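Local coordinates for cytochrome c552 (Thermochromatium tepidum, PDB 5ZE8), which carries five c-type hemes and, as a low-potential multiheme cytochrome of a purple sulfur photosynthetic bacterium, probably transfers electrons, at residues L98-H103 / Q111-D116; D69-L74 / Y404-P409; F75-Q78 / D82-A85. All coordinates share one frame; numbering follows the deposited sequence.

Interaction 1. Residues L98-H103 / Q111-D116. With HEC (heme c), chain C.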
loop_
_atom_site.group_PDB
_atom_site.type_symbol
_atom_site.label_atom_id
_atom_site.label_comp_id
_atom_site.label_asym_id
_atom_site.label_seq_id
_atom_site.Cartn_x
_atom_site.Cartn_y
_atom_site.Cartn_z
ATOM N N LEU A 98 -1.091 4.952 -17.583
ATOM C CA LEU A 98 -0.317 5.515 -16.518
ATOM C C LEU A 98 -0.118 4.502 -15.373
ATOM O O LEU A 98 0.876 4.615 -14.623
ATOM C CB LEU A 98 -0.933 6.813 -15.950
ATOM C CG LEU A 98 -2.184 6.642 -15.099
ATOM C CD1 LEU A 98 -2.473 7.943 -14.377
ATOM C CD2 LEU A 98 -3.471 6.153 -15.738
ATOM N N CYS A 99 -1.024 3.502 -15.250
ATOM C CA CYS A 99 -0.904 2.460 -14.254
ATOM C C CYS A 99 0.485 1.849 -14.276
ATOM O O CYS A 99 1.014 1.415 -13.268
ATOM C CB CYS A 99 -1.931 1.377 -14.480
ATOM S SG CYS A 99 -3.552 1.870 -15.123
ATOM N N LEU A 100 1.036 1.652 -15.506
ATOM C CA LEU A 100 2.253 0.883 -15.657
ATOM C C LEU A 100 3.457 1.582 -15.020
ATOM O O LEU A 100 4.449 0.944 -14.690
ATOM C CB LEU A 100 2.484 0.502 -17.076
ATOM C CG LEU A 100 1.362 -0.247 -17.759
ATOM C CD1 LEU A 100 1.670 -0.389 -19.235
ATOM C CD2 LEU A 100 0.922 -1.486 -17.036
ATOM N N TYR A 101 3.425 2.932 -14.908
ATOM C CA TYR A 101 4.513 3.659 -14.340
ATOM C C TYR A 101 4.829 3.224 -12.924
ATOM O O TYR A 101 5.968 3.332 -12.467
ATOM C CB TYR A 101 4.287 5.168 -14.410
ATOM C CG TYR A 101 4.049 5.778 -15.794
ATOM C CD1 TYR A 101 4.846 5.441 -16.843
ATOM C CD2 TYR A 101 3.067 6.676 -15.960
ATOM C CE1 TYR A 101 4.591 5.979 -18.090
ATOM C CE2 TYR A 101 2.848 7.284 -17.177
ATOM C CZ TYR A 101 3.630 6.865 -18.226
ATOM O OH TYR A 101 3.413 7.450 -19.564
ATOM N N CYS A 102 3.823 2.764 -12.241
ATOM C CA CYS A 102 3.889 2.307 -10.806
ATOM C C CYS A 102 3.752 0.811 -10.665
ATOM O O CYS A 102 4.427 0.221 -9.857
ATOM C CB CYS A 102 2.852 2.958 -9.881
ATOM S SG CYS A 102 2.966 4.814 -10.004
ATOM N N HIS A 103 2.840 0.196 -11.456
ATOM C CA HIS A 103 2.507 -1.245 -11.321
ATOM C C HIS A 103 3.370 -2.144 -12.194
ATOM O O HIS A 103 3.449 -3.344 -11.905
ATOM C CB HIS A 103 1.050 -1.515 -11.656
ATOM C CG HIS A 103 0.050 -1.028 -10.654
ATOM N ND1 HIS A 103 -0.493 -1.895 -9.713
ATOM C CD2 HIS A 103 -0.552 0.212 -10.444
ATOM C CE1 HIS A 103 -1.348 -1.206 -8.964
ATOM N NE2 HIS A 103 -1.413 0.062 -9.370
ATOM N N GLN A 111 8.375 1.273 -22.875
ATOM C CA GLN A 111 7.196 1.699 -23.697
ATOM C C GLN A 111 6.411 0.522 -24.245
ATOM O O GLN A 111 6.028 0.520 -25.453
ATOM C CB GLN A 111 7.590 2.683 -24.842
ATOM C CG GLN A 111 6.473 3.636 -25.337
ATOM C CD GLN A 111 6.079 4.744 -24.400
ATOM O OE1 GLN A 111 4.956 5.299 -24.561
ATOM N NE2 GLN A 111 6.922 5.126 -23.480
ATOM N N THR A 112 6.101 -0.448 -23.404
ATOM C CA THR A 112 5.280 -1.601 -23.814
ATOM C C THR A 112 4.162 -1.887 -22.829
ATOM O O THR A 112 4.365 -1.653 -21.605
ATOM C CB THR A 112 6.136 -2.853 -23.999
ATOM O OG1 THR A 112 5.312 -3.947 -24.478
ATOM C CG2 THR A 112 6.819 -3.311 -22.751
ATOM N N THR A 113 3.043 -2.364 -23.340
ATOM C CA THR A 113 1.877 -2.702 -22.554
ATOM C C THR A 113 1.647 -4.207 -22.501
ATOM O O THR A 113 0.730 -4.644 -21.823
ATOM C CB THR A 113 0.587 -1.962 -22.969
ATOM O OG1 THR A 113 0.137 -2.451 -24.266
ATOM C CG2 THR A 113 0.859 -0.498 -23.102
ATOM N N LYS A 114 2.512 -4.982 -23.147
ATOM C CA LYS A 114 2.322 -6.438 -23.178
ATOM C C LYS A 114 3.095 -7.067 -22.051
ATOM O O LYS A 114 4.287 -7.325 -22.151
ATOM C CB LYS A 114 2.786 -6.999 -24.560
ATOM C CG LYS A 114 2.451 -8.491 -24.649
ATOM C CD LYS A 114 2.582 -8.987 -26.076
ATOM C CE LYS A 114 2.629 -10.522 -26.149
ATOM N NZ LYS A 114 1.504 -11.151 -25.464
ATOM N N LEU A 115 2.379 -7.205 -20.946
ATOM C CA LEU A 115 3.042 -7.460 -19.660
ATOM C C LEU A 115 3.525 -8.892 -19.550
ATOM O O LEU A 115 4.343 -9.186 -18.677
ATOM C CB LEU A 115 2.078 -7.128 -18.531
ATOM C CG LEU A 115 1.617 -5.664 -18.522
ATOM C CD1 LEU A 115 0.696 -5.419 -17.350
ATOM C CD2 LEU A 115 2.789 -4.676 -18.623
ATOM N N ASP A 116 3.025 -9.817 -20.394
ATOM C CA ASP A 116 3.428 -11.200 -20.267
ATOM C C ASP A 116 4.623 -11.560 -21.094
ATOM O O ASP A 116 5.047 -12.698 -21.103
ATOM C CB ASP A 116 2.288 -12.190 -20.588
ATOM C CG ASP A 116 1.738 -12.103 -21.963
ATOM O OD1 ASP A 116 1.978 -11.126 -22.642
ATOM O OD2 ASP A 116 0.954 -13.079 -22.295
HETATM FE FE HEC C . -2.671 1.596 -8.586
HETATM C CHA HEC C . -3.166 -0.131 -5.643
HETATM C CHB HEC C . -5.465 0.146 -9.862
HETATM C CHC HEC C . -2.418 3.499 -11.328
HETATM C CHD HEC C . 0.107 3.056 -7.320
HETATM N NA HEC C . -4.047 0.335 -7.961
HETATM C C1A HEC C . -4.075 -0.310 -6.684
HETATM C C2A HEC C . -5.306 -1.035 -6.507
HETATM C C3A HEC C . -5.965 -0.941 -7.659
HETATM C C4A HEC C . -5.204 -0.098 -8.527
HETATM C CMA HEC C . -7.304 -1.513 -8.003
HETATM C CAA HEC C . -5.676 -1.880 -5.348
HETATM C CBA HEC C . -4.944 -3.242 -5.510
HETATM C CGA HEC C . -5.121 -4.262 -4.432
HETATM O O1A HEC C . -4.651 -5.459 -4.508
HETATM O O2A HEC C . -5.749 -3.995 -3.356
HETATM N NB HEC C . -3.733 1.700 -10.324
HETATM C C1B HEC C . -4.782 0.992 -10.681
HETATM C C2B HEC C . -5.109 1.293 -12.039
HETATM C C3B HEC C . -4.322 2.293 -12.506
HETATM C C4B HEC C . -3.429 2.569 -11.344
HETATM C CMB HEC C . -6.230 0.626 -12.765
HETATM C CAB HEC C . -4.288 3.015 -13.782
HETATM C CBB HEC C . -5.534 3.438 -14.307
HETATM N NC HEC C . -1.422 3.010 -9.193
HETATM C C1C HEC C . -1.478 3.788 -10.373
HETATM C C2C HEC C . -0.434 4.750 -10.433
HETATM C C3C HEC C . 0.335 4.578 -9.306
HETATM C C4C HEC C . -0.300 3.486 -8.567
HETATM C CMC HEC C . -0.183 5.680 -11.564
HETATM C CAC HEC C . 1.544 5.311 -8.885
HETATM C CBC HEC C . 1.402 6.725 -8.823
HETATM N ND HEC C . -1.704 1.437 -6.899
HETATM C C1D HEC C . -0.560 2.069 -6.531
HETATM C C2D HEC C . -0.154 1.734 -5.190
HETATM C C3D HEC C . -1.082 0.914 -4.702
HETATM C C4D HEC C . -2.062 0.723 -5.778
HETATM C CMD HEC C . 1.036 2.297 -4.489
HETATM C CAD HEC C . -1.103 0.247 -3.319
HETATM C CBD HEC C . -1.948 1.144 -2.477
HETATM C CGD HEC C . -2.170 0.622 -1.056
HETATM O O1D HEC C . -1.548 -0.292 -0.590
HETATM O O2D HEC C . -3.103 1.136 -0.349
#

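Interaction 2. Residues D69-L74 / Y404-P409. With HEC (heme c), chain C.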
loop_
_atom_site.group_PDB
_atom_site.type_symbol
_atom_site.label_atom_id
_atom_site.label_comp_id
_atom_site.label_asym_id
_atom_site.label_seq_id
_atom_site.Cartn_x
_atom_site.Cartn_y
_atom_site.Cartn_z
ATOM N N ASP A 69 -2.242 -9.532 -9.639
ATOM C CA ASP A 69 -3.108 -9.058 -8.576
ATOM C C ASP A 69 -4.517 -8.983 -9.207
ATOM O O ASP A 69 -4.768 -8.125 -10.069
ATOM C CB ASP A 69 -2.694 -7.640 -8.159
ATOM C CG ASP A 69 -3.644 -7.040 -7.179
ATOM O OD1 ASP A 69 -4.624 -7.650 -6.836
ATOM O OD2 ASP A 69 -3.431 -5.878 -6.783
ATOM N N PRO A 70 -5.422 -9.865 -8.796
ATOM C CA PRO A 70 -6.725 -9.844 -9.448
ATOM C C PRO A 70 -7.579 -8.608 -9.166
ATOM O O PRO A 70 -8.426 -8.235 -9.962
ATOM C CB PRO A 70 -7.393 -11.100 -8.877
ATOM C CG PRO A 70 -6.778 -11.236 -7.585
ATOM C CD PRO A 70 -5.385 -10.777 -7.657
ATOM N N ILE A 71 -7.327 -7.872 -8.069
ATOM C CA ILE A 71 -8.023 -6.617 -7.815
ATOM C C ILE A 71 -7.560 -5.557 -8.787
ATOM O O ILE A 71 -8.313 -4.971 -9.538
ATOM C CB ILE A 71 -7.823 -6.171 -6.339
ATOM C CG1 ILE A 71 -8.546 -7.147 -5.386
ATOM C CG2 ILE A 71 -8.350 -4.788 -6.148
ATOM C CD1 ILE A 71 -8.330 -6.810 -3.883
ATOM N N HIS A 72 -6.250 -5.304 -8.802
ATOM C CA HIS A 72 -5.724 -4.389 -9.790
ATOM C C HIS A 72 -6.075 -4.856 -11.199
ATOM O O HIS A 72 -6.385 -4.027 -12.070
ATOM C CB HIS A 72 -4.175 -4.269 -9.690
ATOM C CG HIS A 72 -3.547 -3.503 -10.817
ATOM N ND1 HIS A 72 -3.792 -2.170 -11.042
ATOM C CD2 HIS A 72 -2.629 -3.873 -11.738
ATOM C CE1 HIS A 72 -3.061 -1.769 -12.076
ATOM N NE2 HIS A 72 -2.384 -2.781 -12.536
ATOM N N GLY A 73 -6.039 -6.133 -11.445
ATOM C CA GLY A 73 -6.339 -6.624 -12.816
ATOM C C GLY A 73 -7.707 -6.339 -13.293
ATOM O O GLY A 73 -7.917 -6.076 -14.507
ATOM N N LEU A 74 -8.682 -6.400 -12.390
ATOM C CA LEU A 74 -10.098 -6.161 -12.736
ATOM C C LEU A 74 -10.181 -4.668 -13.172
ATOM O O LEU A 74 -10.792 -4.301 -14.201
ATOM C CB LEU A 74 -10.987 -6.429 -11.505
ATOM C CG LEU A 74 -12.519 -6.466 -11.710
ATOM C CD1 LEU A 74 -13.175 -6.879 -10.393
ATOM C CD2 LEU A 74 -13.188 -5.222 -12.249
ATOM N N TYR A 404 -11.022 -4.307 8.795
ATOM C CA TYR A 404 -10.373 -3.684 7.630
ATOM C C TYR A 404 -10.861 -4.318 6.323
ATOM O O TYR A 404 -11.108 -5.529 6.192
ATOM C CB TYR A 404 -8.880 -3.862 7.751
ATOM C CG TYR A 404 -8.054 -3.366 6.558
ATOM C CD1 TYR A 404 -7.835 -4.197 5.502
ATOM C CD2 TYR A 404 -7.495 -2.062 6.483
ATOM C CE1 TYR A 404 -7.059 -3.820 4.390
ATOM C CE2 TYR A 404 -6.733 -1.650 5.369
ATOM C CZ TYR A 404 -6.527 -2.543 4.347
ATOM O OH TYR A 404 -5.742 -2.195 3.275
ATOM N N ASN A 405 -10.936 -3.480 5.291
ATOM C CA ASN A 405 -11.431 -3.958 4.000
ATOM C C ASN A 405 -10.620 -3.340 2.862
ATOM O O ASN A 405 -10.487 -2.108 2.818
ATOM C CB ASN A 405 -12.839 -3.479 3.844
ATOM C CG ASN A 405 -13.753 -3.959 4.963
ATOM O OD1 ASN A 405 -14.245 -5.052 4.897
ATOM N ND2 ASN A 405 -13.813 -3.196 6.046
ATOM N N LEU A 406 -10.083 -4.183 1.953
ATOM C CA LEU A 406 -9.403 -3.707 0.743
ATOM C C LEU A 406 -10.254 -2.858 -0.196
ATOM O O LEU A 406 -9.731 -1.999 -0.886
ATOM C CB LEU A 406 -8.853 -4.898 -0.039
ATOM C CG LEU A 406 -7.679 -5.623 0.653
ATOM C CD1 LEU A 406 -7.382 -6.907 -0.169
ATOM C CD2 LEU A 406 -6.399 -4.827 0.735
ATOM N N LEU A 407 -11.570 -3.113 -0.210
ATOM C CA LEU A 407 -12.495 -2.465 -1.131
ATOM C C LEU A 407 -13.749 -1.988 -0.466
ATOM O O LEU A 407 -14.179 -2.562 0.500
ATOM C CB LEU A 407 -12.886 -3.445 -2.234
ATOM C CG LEU A 407 -11.779 -3.988 -3.133
ATOM C CD1 LEU A 407 -12.324 -5.137 -4.009
ATOM C CD2 LEU A 407 -11.257 -2.848 -3.964
ATOM N N TRP A 408 -14.354 -0.946 -0.994
ATOM C CA TRP A 408 -15.645 -0.493 -0.535
ATOM C C TRP A 408 -16.692 -1.573 -0.649
ATOM O O TRP A 408 -16.642 -2.378 -1.549
ATOM C CB TRP A 408 -16.150 0.660 -1.428
ATOM C CG TRP A 408 -15.428 1.998 -1.315
ATOM C CD1 TRP A 408 -14.913 2.553 -0.209
ATOM C CD2 TRP A 408 -15.147 2.905 -2.393
ATOM N NE1 TRP A 408 -14.311 3.775 -0.486
ATOM C CE2 TRP A 408 -14.482 4.034 -1.823
ATOM C CE3 TRP A 408 -15.414 2.873 -3.785
ATOM C CZ2 TRP A 408 -14.027 5.082 -2.562
ATOM C CZ3 TRP A 408 -14.951 3.939 -4.522
ATOM C CH2 TRP A 408 -14.222 5.003 -3.911
ATOM N N PRO A 409 -17.731 -1.483 0.202
ATOM C CA PRO A 409 -18.779 -2.534 0.177
ATOM C C PRO A 409 -19.511 -2.608 -1.163
ATOM O O PRO A 409 -19.789 -3.700 -1.603
ATOM C CB PRO A 409 -19.676 -2.145 1.336
ATOM C CG PRO A 409 -19.368 -0.760 1.682
ATOM C CD PRO A 409 -17.917 -0.530 1.296
HETATM FE FE HEC C . -2.671 1.596 -8.586
HETATM C CHA HEC C . -3.166 -0.131 -5.643
HETATM C CHB HEC C . -5.465 0.146 -9.862
HETATM C CHC HEC C . -2.418 3.499 -11.328
HETATM C CHD HEC C . 0.107 3.056 -7.320
HETATM N NA HEC C . -4.047 0.335 -7.961
HETATM C C1A HEC C . -4.075 -0.310 -6.684
HETATM C C2A HEC C . -5.306 -1.035 -6.507
HETATM C C3A HEC C . -5.965 -0.941 -7.659
HETATM C C4A HEC C . -5.204 -0.098 -8.527
HETATM C CMA HEC C . -7.304 -1.513 -8.003
HETATM C CAA HEC C . -5.676 -1.880 -5.348
HETATM C CBA HEC C . -4.944 -3.242 -5.510
HETATM C CGA HEC C . -5.121 -4.262 -4.432
HETATM O O1A HEC C . -4.651 -5.459 -4.508
HETATM O O2A HEC C . -5.749 -3.995 -3.356
HETATM N NB HEC C . -3.733 1.700 -10.324
HETATM C C1B HEC C . -4.782 0.992 -10.681
HETATM C C2B HEC C . -5.109 1.293 -12.039
HETATM C C3B HEC C . -4.322 2.293 -12.506
HETATM C C4B HEC C . -3.429 2.569 -11.344
HETATM C CMB HEC C . -6.230 0.626 -12.765
HETATM C CAB HEC C . -4.288 3.015 -13.782
HETATM C CBB HEC C . -5.534 3.438 -14.307
HETATM N NC HEC C . -1.422 3.010 -9.193
HETATM C C1C HEC C . -1.478 3.788 -10.373
HETATM C C2C HEC C . -0.434 4.750 -10.433
HETATM C C3C HEC C . 0.335 4.578 -9.306
HETATM C C4C HEC C . -0.300 3.486 -8.567
HETATM C CMC HEC C . -0.183 5.680 -11.564
HETATM C CAC HEC C . 1.544 5.311 -8.885
HETATM C CBC HEC C . 1.402 6.725 -8.823
HETATM N ND HEC C . -1.704 1.437 -6.899
HETATM C C1D HEC C . -0.560 2.069 -6.531
HETATM C C2D HEC C . -0.154 1.734 -5.190
HETATM C C3D HEC C . -1.082 0.914 -4.702
HETATM C C4D HEC C . -2.062 0.723 -5.778
HETATM C CMD HEC C . 1.036 2.297 -4.489
HETATM C CAD HEC C . -1.103 0.247 -3.319
HETATM C CBD HEC C . -1.948 1.144 -2.477
HETATM C CGD HEC C . -2.170 0.622 -1.056
HETATM O O1D HEC C . -1.548 -0.292 -0.590
HETATM O O2D HEC C . -3.103 1.136 -0.349
#

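Interaction 3. Residues F75-Q78 / D82-A85. With HEC (heme c), chain C.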
loop_
_atom_site.group_PDB
_atom_site.type_symbol
_atom_site.label_atom_id
_atom_site.label_comp_id
_atom_site.label_asym_id
_atom_site.label_seq_id
_atom_site.Cartn_x
_atom_site.Cartn_y
_atom_site.Cartn_z
ATOM N N PHE A 75 -9.613 -3.755 -12.375
ATOM C CA PHE A 75 -9.678 -2.330 -12.679
ATOM C C PHE A 75 -8.866 -2.028 -13.965
ATOM O O PHE A 75 -9.303 -1.250 -14.819
ATOM C CB PHE A 75 -9.174 -1.488 -11.538
ATOM C CG PHE A 75 -10.123 -1.333 -10.400
ATOM C CD1 PHE A 75 -10.319 -2.311 -9.473
ATOM C CD2 PHE A 75 -10.934 -0.185 -10.382
ATOM C CE1 PHE A 75 -11.163 -2.116 -8.412
ATOM C CE2 PHE A 75 -11.786 -0.008 -9.324
ATOM C CZ PHE A 75 -11.879 -0.955 -8.350
ATOM N N TYR A 76 -7.686 -2.650 -14.124
ATOM C CA TYR A 76 -6.861 -2.473 -15.324
ATOM C C TYR A 76 -7.614 -2.907 -16.595
ATOM O O TYR A 76 -7.611 -2.131 -17.612
ATOM C CB TYR A 76 -5.512 -3.139 -15.189
ATOM C CG TYR A 76 -4.539 -2.892 -16.325
ATOM C CD1 TYR A 76 -4.582 -3.626 -17.526
ATOM C CD2 TYR A 76 -3.719 -1.838 -16.286
ATOM C CE1 TYR A 76 -3.719 -3.391 -18.569
ATOM C CE2 TYR A 76 -2.821 -1.599 -17.308
ATOM C CZ TYR A 76 -2.790 -2.394 -18.419
ATOM O OH TYR A 76 -1.930 -2.089 -19.424
ATOM N N GLN A 77 -8.297 -4.017 -16.505
ATOM C CA GLN A 77 -9.084 -4.494 -17.669
ATOM C C GLN A 77 -10.178 -3.506 -17.998
ATOM O O GLN A 77 -10.400 -3.239 -19.249
ATOM C CB GLN A 77 -9.675 -5.858 -17.354
ATOM C CG GLN A 77 -10.388 -6.586 -18.526
ATOM C CD GLN A 77 -9.520 -6.936 -19.730
ATOM O OE1 GLN A 77 -8.546 -7.694 -19.632
ATOM N NE2 GLN A 77 -9.915 -6.435 -20.885
ATOM N N GLN A 78 -10.846 -3.013 -16.963
ATOM C CA GLN A 78 -11.978 -2.100 -17.142
ATOM C C GLN A 78 -11.514 -0.734 -17.633
ATOM O O GLN A 78 -12.233 -0.083 -18.418
ATOM C CB GLN A 78 -12.880 -1.986 -15.876
ATOM C CG GLN A 78 -12.759 -0.668 -15.053
ATOM C CD GLN A 78 -13.655 -0.453 -13.780
ATOM O OE1 GLN A 78 -14.667 -1.122 -13.564
ATOM N NE2 GLN A 78 -13.260 0.554 -12.944
ATOM N N ASP A 82 -6.613 -5.359 -22.124
ATOM C CA ASP A 82 -5.947 -6.641 -21.880
ATOM C C ASP A 82 -4.473 -6.439 -21.483
ATOM O O ASP A 82 -3.722 -5.846 -22.248
ATOM C CB ASP A 82 -5.998 -7.432 -23.165
ATOM C CG ASP A 82 -5.583 -8.848 -23.044
ATOM O OD1 ASP A 82 -4.720 -9.244 -22.208
ATOM O OD2 ASP A 82 -6.177 -9.667 -23.852
ATOM N N PRO A 83 -4.029 -6.980 -20.340
ATOM C CA PRO A 83 -2.603 -6.863 -20.011
ATOM C C PRO A 83 -1.683 -7.745 -20.816
ATOM O O PRO A 83 -0.470 -7.618 -20.673
ATOM C CB PRO A 83 -2.565 -7.360 -18.549
ATOM C CG PRO A 83 -3.753 -8.188 -18.421
ATOM C CD PRO A 83 -4.795 -7.658 -19.298
ATOM N N THR A 84 -2.242 -8.584 -21.707
ATOM C CA THR A 84 -1.446 -9.417 -22.610
ATOM C C THR A 84 -1.423 -8.838 -24.033
ATOM O O THR A 84 -0.939 -9.510 -24.930
ATOM C CB THR A 84 -1.965 -10.812 -22.716
ATOM O OG1 THR A 84 -3.306 -10.734 -23.154
ATOM C CG2 THR A 84 -1.880 -11.491 -21.393
ATOM N N ALA A 85 -1.852 -7.601 -24.199
ATOM C CA ALA A 85 -1.887 -6.931 -25.513
ATOM C C ALA A 85 -0.849 -5.797 -25.596
ATOM O O ALA A 85 -0.797 -4.980 -24.662
ATOM C CB ALA A 85 -3.274 -6.461 -25.838
HETATM FE FE HEC C . -2.671 1.596 -8.586
HETATM C CHA HEC C . -3.166 -0.131 -5.643
HETATM C CHB HEC C . -5.465 0.146 -9.862
HETATM C CHC HEC C . -2.418 3.499 -11.328
HETATM C CHD HEC C . 0.107 3.056 -7.320
HETATM N NA HEC C . -4.047 0.335 -7.961
HETATM C C1A HEC C . -4.075 -0.310 -6.684
HETATM C C2A HEC C . -5.306 -1.035 -6.507
HETATM C C3A HEC C . -5.965 -0.941 -7.659
HETATM C C4A HEC C . -5.204 -0.098 -8.527
HETATM C CMA HEC C . -7.304 -1.513 -8.003
HETATM C CAA HEC C . -5.676 -1.880 -5.348
HETATM C CBA HEC C . -4.944 -3.242 -5.510
HETATM C CGA HEC C . -5.121 -4.262 -4.432
HETATM O O1A HEC C . -4.651 -5.459 -4.508
HETATM O O2A HEC C . -5.749 -3.995 -3.356
HETATM N NB HEC C . -3.733 1.700 -10.324
HETATM C C1B HEC C . -4.782 0.992 -10.681
HETATM C C2B HEC C . -5.109 1.293 -12.039
HETATM C C3B HEC C . -4.322 2.293 -12.506
HETATM C C4B HEC C . -3.429 2.569 -11.344
HETATM C CMB HEC C . -6.230 0.626 -12.765
HETATM C CAB HEC C . -4.288 3.015 -13.782
HETATM C CBB HEC C . -5.534 3.438 -14.307
HETATM N NC HEC C . -1.422 3.010 -9.193
HETATM C C1C HEC C . -1.478 3.788 -10.373
HETATM C C2C HEC C . -0.434 4.750 -10.433
HETATM C C3C HEC C . 0.335 4.578 -9.306
HETATM C C4C HEC C . -0.300 3.486 -8.567
HETATM C CMC HEC C . -0.183 5.680 -11.564
HETATM C CAC HEC C . 1.544 5.311 -8.885
HETATM C CBC HEC C . 1.402 6.725 -8.823
HETATM N ND HEC C . -1.704 1.437 -6.899
HETATM C C1D HEC C . -0.560 2.069 -6.531
HETATM C C2D HEC C . -0.154 1.734 -5.190
HETATM C C3D HEC C . -1.082 0.914 -4.702
HETATM C C4D HEC C . -2.062 0.723 -5.778
HETATM C CMD HEC C . 1.036 2.297 -4.489
HETATM C CAD HEC C . -1.103 0.247 -3.319
HETATM C CBD HEC C . -1.948 1.144 -2.477
HETATM C CGD HEC C . -2.170 0.622 -1.056
HETATM O O1D HEC C . -1.548 -0.292 -0.590
HETATM O O2D HEC C . -3.103 1.136 -0.349
HETATM O O HOH W 1 -1.821 -3.921 -21.397
#

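Interaction 1. Residues L98-H103 / Q111-D116
Leu100 reaches across to the 111-116 loop with both of its methyl groups, and each has its own target. Leu100 CD1 lies 3.8 Å from Thr112 O and also touches Thr113 CG2, the side chains of Leu100 and Thr113 crossing at about a right angle. Leu100 CD2 wedges against the isopropyl end of Leu115, 4.0 Å from Leu115 CD1 and equally near its CD2. With CG anti to its carbonyl carbon (chi1 -55°) and the chain extended beyond it (chi2 172°), Leu100 spreads this fork toward the loop. The contact is small, buried and mostly apolar; Ala108 of helix 105-109 also packs on Leu100.

Covalent and metal bonds occupy the heme side of 98-103. This is the classical CXXCH heme c motif: Cys99 SG is bonded to CAB and Cys102 SG to CAC of the porphyrin, while His103 NE2 ligates the iron at 2.1 Å. Cys99 O lies at the edge of the imidazole, in its plane, and takes backbone hydrogen bonds from both Cys102 N and His103 N. Leu98 CD2 adds apolar contact to the vinyl-derived carbon CBB, at 3.7 Å.

Polar bonds shape the loop. Thr112 OG1 accepts from Lys114 N in an ST turn, nearly straight at 169°, and is also hydrogen-bonded to Glu86. Thr113 OG1 bonds to Ala85 O and Met88 N. Lys114 runs out extended and turns only at its last bond, Lys114 NZ meeting Asp116 OD1 in a salt bridge at 2.9 Å, on the syn side of the carboxylate; Thr84 O is a second partner of NZ.

Interaction 2. Residues D69-L74 / Y404-P409
Ile71 sets CG1 anti to its carbonyl carbon (chi1 -68°) and continues extended (chi2 177°), which carries the CD1 methyl to Leu406, whose own CG is likewise anti to the carbonyl carbon. The pair joins the first turn of helix 70-79, in the heme-bearing part of the chain, to the turn that follows strand 397-405 of the antiparallel sheet. Ile71 CD1 and Leu406 CD1 meet at 3.8 Å, the side chains crossing at about a right angle. The other branch, Ile71 CG2, faces Leu407 CD2 at 4.1 Å, so one isoleucine engages two consecutive leucines. Leu422 of helix 420-423 packs on both Ile71 and Leu406, adding a third apolar element to this buried junction.

Asp69 is the N-cap of the helix. Its OD1 accepts from Ile71 N at 3.0 Å, the donor standing above the carboxylate plane, and more weakly from His72 N. The helix start would probably favour the charged form of Asp69.

Asp69, Ile71 and His72 border the heme. Ile71 CG2 packs against the propionate carbon CGA at 3.7 Å. Asp69 OD2 lies only 2.6 Å from propionate oxygen O1A, most easily read as the two acids sharing one proton, its holder left open; OD2 is also close to a propionate of a second heme. The meso carbon CHB lies at the edge of the His72 ring, in the plane of the imidazole, 3.1 Å from His72 ND1.

Interaction 3. Residues F75-Q78 / D82-A85
Helix 70-79 and the loop after it come within 5.7 Å at Gln77 CA and Asp82 CA, where the chain has doubled back into a type I beta turn from Asp82 to Ala85. Tyr76 projects toward that turn, its CG anti to the backbone N (chi1 -174°), and the ring's CE1 carbon makes the apolar contact, 3.9 Å from Pro83 CA and also touching Pro83 CB. The carbonyl carbon of Asp82 lies at the ring edge, near its plane.

Beyond the ring, a water bridges the two segments. It accepts from Tyr76 OH at 2.7 Å, lying in the ring plane, and donates to Asp82 O at 2.8 Å. Asp82 O therefore has two donors, because Ala85 N also bonds to it to close the turn.

An Asx turn overlies the beta turn: Asp82 OD1 accepts from Thr84 N, although the exact place of this oxygen is less sure in the model. The arrangement folds the chain back on the end of a heme-lining helix. On the solvent-exposed side of the contact, Gln77 bends at chi2 (62°) and brings its amide over the start of the turn. There Gln77 OE1 approaches Asp82 CA at 3.6 Å and Pro83 CD at 3.8 Å, and the glutamine side chain crosses the proline at about a right angle.

On the heme side, Phe75 leans on the porphyrin methyl CMA, which is 3.4 Å from its CD1, and its ring also meets that of Phe318. Tyr76 touches Ala66 and Cys99, while Pro83 O receives a backbone hydrogen bond from Leu115 N.

All three interactions border one heme c. Interaction 1 supplies its thioether links and an iron ligand, while interactions 2 and 3 use successive parts of helix 70-79 along its rim. Interactions 1 and 2 meet where the His103 and His72 rings stack, His103 CE1 lying 3.3 Å from His72 ND1. Interactions 1 and 3, with centres about 10 Å apart, are joined more broadly: besides one backbone bond and one from a threonine hydroxyl between the two loops, Leu100 CD2 packs on Tyr76 CE2 at 3.8 Å. Interaction 2, its centre about 15 Å from that of interaction 3, is the one that ties this heme region to the beta-sheet part, some 330 residues further along the chain.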